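Long-range contact in 7,8-dihydro-6-hydroxymethylpterin pyrophosphokinase-dihydropteroate synthase (Plasmodium falciparum, PDB 6JWS), which probably makes dihydropteroate for folate synthesis in two steps, activating hydroxymethyldihydropterin with ATP and then displacing the diphosphate with 4-aminobenzoate: residues 324-338 against 345-357. The protein carries 1 engineered substitution. Residues are numbered along the deposited sequence; the frame is centred on the assembly and turned at random.
Sequences THRYSILLCLNDMIP and LNNTIRCLYNKYV
A helical hairpin in the pyrophosphokinase half of the enzyme brings helix 327-336 against the start of helix 349-364, and Tyr353 is a knob seated in the hole formed by Tyr327, Leu330, Leu331 and Asn334. The segment axes approach to 9.0 Å at 138° between their directions. The Tyr353 ring reaches the hole because chi1 of 172° swings CG away from the backbone N, and Asn334 ND2 lies over one ring face while Val357 CG2 from its own helix covers the other. Its OH meets Tyr327 OH in a 2.7 Å hydrogen bond; Lys369 also bonds the Tyr353 hydroxyl. The two rings meet rim to rim, and Tyr356 completes the aromatic cluster, its CE1 3.6 Å from Tyr327 CB. Further along, Ile349 CG2 packs on Leu333 CB at 3.7 Å. Helix 327-336 lies between helix 349-364 and the antiparallel sheet, resting on strands 46-57, 163-172 and 208-214. Arg326, at its N-cap position, binds ATP in another structure of this protein, though not in this chain. Where the connection turns back, Arg350 N donates to Pro338 O (2.8 Å). The bent Arg350 side chain then folds over the proline, with Pro338 CB centred over one guanidinium face, 3.4 Å above its plane, and NE donating to Asn334 OD1 at 2.8 Å, 22° out of that plane.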
loop_
_atom_site.group_PDB
_atom_site.type_symbol
_atom_site.label_atom_id
_atom_site.label_comp_id
_atom_site.label_asym_id
_atom_site.label_seq_id
_atom_site.Cartn_x
_atom_site.Cartn_y
_atom_site.Cartn_z
ATOM N N THR B 324 30.340 21.636 -11.005
ATOM C CA THR B 324 29.506 22.217 -9.966
ATOM C C THR B 324 28.207 22.730 -10.580
ATOM O O THR B 324 27.263 23.086 -9.873
ATOM C CB THR B 324 30.315 23.339 -9.302
ATOM O OG1 THR B 324 30.943 22.676 -8.211
ATOM C CG2 THR B 324 29.510 24.528 -8.832
ATOM N N HIS B 325 28.173 22.768 -11.913
ATOM C CA HIS B 325 27.099 23.442 -12.620
ATOM C C HIS B 325 26.052 22.425 -13.080
ATOM O O HIS B 325 24.862 22.719 -13.073
ATOM C CB HIS B 325 27.694 24.332 -13.722
ATOM C CG HIS B 325 26.754 25.370 -14.241
ATOM N ND1 HIS B 325 25.878 25.124 -15.300
ATOM C CD2 HIS B 325 26.547 26.653 -13.863
ATOM C CE1 HIS B 325 25.173 26.212 -15.547
ATOM N NE2 HIS B 325 25.565 27.165 -14.675
ATOM N N ARG B 326 26.500 21.231 -13.481
ATOM C CA ARG B 326 25.595 20.188 -13.940
ATOM C C ARG B 326 25.165 19.303 -12.773
ATOM O O ARG B 326 25.989 18.640 -12.142
ATOM C CB ARG B 326 26.274 19.303 -14.986
ATOM C CG ARG B 326 26.366 19.938 -16.359
ATOM C CD ARG B 326 26.345 18.917 -17.469
ATOM N NE ARG B 326 26.506 19.673 -18.701
ATOM C CZ ARG B 326 27.631 19.754 -19.402
ATOM N NH1 ARG B 326 28.717 19.106 -19.010
ATOM N NH2 ARG B 326 27.657 20.476 -20.509
ATOM N N TYR B 327 23.857 19.255 -12.530
ATOM C CA TYR B 327 23.288 18.338 -11.555
ATOM C C TYR B 327 23.765 16.904 -11.809
ATOM O O TYR B 327 24.173 16.220 -10.872
ATOM C CB TYR B 327 21.757 18.365 -11.595
ATOM C CG TYR B 327 21.129 17.374 -10.646
ATOM C CD1 TYR B 327 21.266 17.521 -9.275
ATOM C CD2 TYR B 327 20.429 16.276 -11.113
ATOM C CE1 TYR B 327 20.694 16.624 -8.389
ATOM C CE2 TYR B 327 19.849 15.371 -10.238
ATOM C CZ TYR B 327 19.981 15.542 -8.873
ATOM O OH TYR B 327 19.416 14.649 -8.008
ATOM N N SER B 328 23.745 16.478 -13.080
ATOM C CA SER B 328 24.042 15.101 -13.435
ATOM C C SER B 328 25.450 14.716 -12.982
ATOM O O SER B 328 25.685 13.566 -12.652
ATOM C CB SER B 328 23.818 14.826 -14.897
ATOM O OG SER B 328 24.734 15.583 -15.673
ATOM N N ILE B 329 26.372 15.678 -12.907
ATOM C CA ILE B 329 27.711 15.355 -12.435
ATOM C C ILE B 329 27.703 15.257 -10.915
ATOM O O ILE B 329 28.217 14.290 -10.362
ATOM C CB ILE B 329 28.769 16.352 -12.951
ATOM C CG1 ILE B 329 28.890 16.315 -14.477
ATOM C CG2 ILE B 329 30.113 16.158 -12.274
ATOM C CD1 ILE B 329 29.623 17.532 -15.038
ATOM N N LEU B 330 27.137 16.256 -10.237
ATOM C CA LEU B 330 27.088 16.215 -8.782
ATOM C C LEU B 330 26.410 14.921 -8.309
ATOM O O LEU B 330 26.861 14.290 -7.358
ATOM C CB LEU B 330 26.353 17.458 -8.258
ATOM C CG LEU B 330 27.164 18.753 -8.230
ATOM C CD1 LEU B 330 26.329 19.925 -7.732
ATOM C CD2 LEU B 330 28.400 18.601 -7.357
ATOM N N LEU B 331 25.325 14.537 -8.985
ATOM C CA LEU B 331 24.552 13.336 -8.708
ATOM C C LEU B 331 25.457 12.084 -8.689
ATOM O O LEU B 331 25.434 11.324 -7.719
ATOM C CB LEU B 331 23.441 13.271 -9.770
ATOM C CG LEU B 331 22.509 12.049 -9.784
ATOM C CD1 LEU B 331 21.601 11.997 -8.548
ATOM C CD2 LEU B 331 21.658 12.069 -11.051
ATOM N N CYS B 332 26.283 11.900 -9.738
ATOM C CA CYS B 332 27.222 10.785 -9.859
ATOM C C CYS B 332 28.345 10.858 -8.824
ATOM O O CYS B 332 28.662 9.850 -8.211
ATOM C CB CYS B 332 27.855 10.743 -11.243
ATOM S SG CYS B 332 26.706 10.209 -12.530
ATOM N N LEU B 333 28.979 12.024 -8.655
ATOM C CA LEU B 333 30.070 12.179 -7.698
ATOM C C LEU B 333 29.571 11.910 -6.279
ATOM O O LEU B 333 30.341 11.443 -5.435
ATOM C CB LEU B 333 30.646 13.600 -7.776
ATOM C CG LEU B 333 31.297 14.020 -9.105
ATOM C CD1 LEU B 333 31.742 15.484 -9.066
ATOM C CD2 LEU B 333 32.486 13.138 -9.448
ATOM N N ASN B 334 28.290 12.224 -6.012
ATOM C CA ASN B 334 27.750 12.077 -4.668
ATOM C C ASN B 334 27.702 10.599 -4.273
ATOM O O ASN B 334 27.683 10.289 -3.089
ATOM C CB ASN B 334 26.388 12.768 -4.518
ATOM C CG ASN B 334 25.744 12.581 -3.155
ATOM O OD1 ASN B 334 26.300 12.974 -2.126
ATOM N ND2 ASN B 334 24.568 11.977 -3.130
ATOM N N ASP B 335 27.637 9.693 -5.263
ATOM C CA ASP B 335 27.598 8.259 -5.004
ATOM C C ASP B 335 28.976 7.763 -4.579
ATOM O O ASP B 335 29.064 6.872 -3.736
ATOM C CB ASP B 335 27.235 7.447 -6.252
ATOM C CG ASP B 335 25.796 7.562 -6.716
ATOM O OD1 ASP B 335 24.926 7.912 -5.895
ATOM O OD2 ASP B 335 25.559 7.315 -7.895
ATOM N N MET B 336 30.030 8.340 -5.189
ATOM C CA MET B 336 31.404 7.849 -5.081
ATOM C C MET B 336 32.136 8.549 -3.942
ATOM O O MET B 336 32.714 7.876 -3.102
ATOM C CB MET B 336 32.230 8.049 -6.362
ATOM C CG MET B 336 31.539 7.595 -7.638
ATOM S SD MET B 336 32.739 7.490 -8.998
ATOM C CE MET B 336 33.374 9.168 -9.017
ATOM N N ILE B 337 32.110 9.893 -3.922
ATOM C CA ILE B 337 33.039 10.651 -3.093
ATOM C C ILE B 337 32.306 11.804 -2.420
ATOM O O ILE B 337 32.694 12.965 -2.553
ATOM C CB ILE B 337 34.247 11.139 -3.922
ATOM C CG1 ILE B 337 33.821 12.089 -5.049
ATOM C CG2 ILE B 337 35.062 9.955 -4.437
ATOM C CD1 ILE B 337 34.954 12.521 -5.973
ATOM N N PRO B 338 31.256 11.507 -1.626
ATOM C CA PRO B 338 30.425 12.552 -1.024
ATOM C C PRO B 338 31.206 13.513 -0.124
ATOM O O PRO B 338 30.849 14.691 -0.016
ATOM C CB PRO B 338 29.397 11.769 -0.181
ATOM C CG PRO B 338 30.019 10.388 0.018
ATOM C CD PRO B 338 30.853 10.146 -1.222
ATOM N N LEU B 345 36.196 24.212 -4.715
ATOM C CA LEU B 345 34.799 24.009 -4.362
ATOM C C LEU B 345 34.499 24.686 -3.031
ATOM O O LEU B 345 35.354 24.719 -2.144
ATOM C CB LEU B 345 34.477 22.510 -4.330
ATOM C CG LEU B 345 34.597 21.790 -5.675
ATOM C CD1 LEU B 345 34.036 20.384 -5.586
ATOM C CD2 LEU B 345 33.889 22.561 -6.779
ATOM N N ASN B 346 33.275 25.215 -2.915
ATOM C CA ASN B 346 32.838 25.913 -1.713
ATOM C C ASN B 346 32.603 24.926 -0.570
ATOM O O ASN B 346 32.675 25.300 0.597
ATOM C CB ASN B 346 31.559 26.719 -1.956
ATOM C CG ASN B 346 31.806 28.042 -2.650
ATOM O OD1 ASN B 346 32.909 28.590 -2.589
ATOM N ND2 ASN B 346 30.779 28.564 -3.304
ATOM N N ASN B 347 32.285 23.675 -0.923
ATOM C CA ASN B 347 31.925 22.679 0.062
ATOM C C ASN B 347 32.162 21.282 -0.504
ATOM O O ASN B 347 32.526 21.118 -1.668
ATOM C CB ASN B 347 30.458 22.830 0.470
ATOM C CG ASN B 347 30.226 22.646 1.960
ATOM O OD1 ASN B 347 30.855 21.799 2.620
ATOM N ND2 ASN B 347 29.310 23.443 2.493
ATOM N N THR B 348 31.913 20.278 0.342
ATOM C CA THR B 348 31.973 18.887 -0.069
ATOM C C THR B 348 30.942 18.616 -1.165
ATOM O O THR B 348 29.935 19.318 -1.294
ATOM C CB THR B 348 31.823 17.944 1.132
ATOM O OG1 THR B 348 30.449 17.997 1.508
ATOM C CG2 THR B 348 32.713 18.310 2.303
ATOM N N ILE B 349 31.246 17.591 -1.964
ATOM C CA ILE B 349 30.361 17.064 -2.982
ATOM C C ILE B 349 28.952 16.883 -2.417
ATOM O O ILE B 349 27.991 17.342 -3.020
ATOM C CB ILE B 349 30.926 15.751 -3.570
ATOM C CG1 ILE B 349 32.253 15.964 -4.308
ATOM C CG2 ILE B 349 29.874 15.114 -4.468
ATOM C CD1 ILE B 349 32.183 17.010 -5.422
ATOM N N ARG B 350 28.830 16.216 -1.262
ATOM C CA ARG B 350 27.520 15.943 -0.691
ATOM C C ARG B 350 26.776 17.254 -0.418
ATOM O O ARG B 350 25.601 17.364 -0.756
ATOM C CB ARG B 350 27.594 15.024 0.538
ATOM C CG ARG B 350 26.235 14.732 1.168
ATOM C CD ARG B 350 25.946 13.300 1.618
ATOM N NE ARG B 350 25.890 12.295 0.552
ATOM C CZ ARG B 350 26.156 10.993 0.721
ATOM N NH1 ARG B 350 26.491 10.539 1.922
ATOM N NH2 ARG B 350 26.103 10.154 -0.313
ATOM N N CYS B 351 27.456 18.246 0.181
ATOM C CA CYS B 351 26.789 19.491 0.532
ATOM C C CYS B 351 26.340 20.245 -0.718
ATOM O O CYS B 351 25.224 20.761 -0.724
ATOM C CB CYS B 351 27.634 20.371 1.447
ATOM S SG CYS B 351 27.710 19.754 3.153
ATOM N N LEU B 352 27.179 20.262 -1.772
ATOM C CA LEU B 352 26.850 20.884 -3.054
ATOM C C LEU B 352 25.682 20.143 -3.696
ATOM O O LEU B 352 24.774 20.758 -4.255
ATOM C CB LEU B 352 28.061 20.878 -4.005
ATOM C CG LEU B 352 29.237 21.795 -3.638
ATOM C CD1 LEU B 352 30.423 21.587 -4.564
ATOM C CD2 LEU B 352 28.834 23.273 -3.643
ATOM N N TYR B 353 25.717 18.803 -3.627
ATOM C CA TYR B 353 24.605 18.042 -4.162
ATOM C C TYR B 353 23.303 18.439 -3.457
ATOM O O TYR B 353 22.314 18.719 -4.132
ATOM C CB TYR B 353 24.877 16.535 -4.130
ATOM C CG TYR B 353 23.655 15.737 -4.510
ATOM C CD1 TYR B 353 23.357 15.506 -5.839
ATOM C CD2 TYR B 353 22.766 15.280 -3.544
ATOM C CE1 TYR B 353 22.217 14.818 -6.213
ATOM C CE2 TYR B 353 21.627 14.574 -3.894
ATOM C CZ TYR B 353 21.353 14.360 -5.233
ATOM O OH TYR B 353 20.232 13.692 -5.610
ATOM N N ASN B 354 23.290 18.430 -2.111
ATOM C CA ASN B 354 22.078 18.680 -1.332
ATOM C C ASN B 354 21.556 20.093 -1.602
ATOM O O ASN B 354 20.355 20.320 -1.635
ATOM C CB ASN B 354 22.287 18.523 0.182
ATOM C CG ASN B 354 22.453 17.092 0.655
ATOM O OD1 ASN B 354 22.014 16.156 -0.011
ATOM N ND2 ASN B 354 23.078 16.902 1.810
ATOM N N LYS B 355 22.474 21.047 -1.786
ATOM C CA LYS B 355 22.094 22.438 -1.954
ATOM C C LYS B 355 21.436 22.617 -3.314
ATOM O O LYS B 355 20.473 23.370 -3.438
ATOM C CB LYS B 355 23.297 23.365 -1.747
ATOM C CG LYS B 355 23.477 23.858 -0.312
ATOM C CD LYS B 355 24.921 23.988 0.157
ATOM C CE LYS B 355 25.531 25.362 -0.058
ATOM N NZ LYS B 355 27.013 25.346 0.065
ATOM N N TYR B 356 21.939 21.890 -4.314
ATOM C CA TYR B 356 21.371 21.954 -5.646
ATOM C C TYR B 356 19.925 21.450 -5.619
ATOM O O TYR B 356 19.046 22.048 -6.230
ATOM C CB TYR B 356 22.248 21.145 -6.602
ATOM C CG TYR B 356 22.059 21.479 -8.055
ATOM C CD1 TYR B 356 20.904 21.119 -8.732
ATOM C CD2 TYR B 356 23.052 22.151 -8.759
ATOM C CE1 TYR B 356 20.721 21.458 -10.063
ATOM C CE2 TYR B 356 22.890 22.488 -10.097
ATOM C CZ TYR B 356 21.718 22.143 -10.744
ATOM O OH TYR B 356 21.577 22.447 -12.066
ATOM N N VAL B 357 19.700 20.330 -4.914
ATOM C CA VAL B 357 18.387 19.717 -4.839
ATOM C C VAL B 357 17.426 20.694 -4.164
ATOM O O VAL B 357 16.323 20.921 -4.660
ATOM C CB VAL B 357 18.407 18.361 -4.096
ATOM C CG1 VAL B 357 16.992 17.845 -3.823
ATOM C CG2 VAL B 357 19.229 17.315 -4.837
#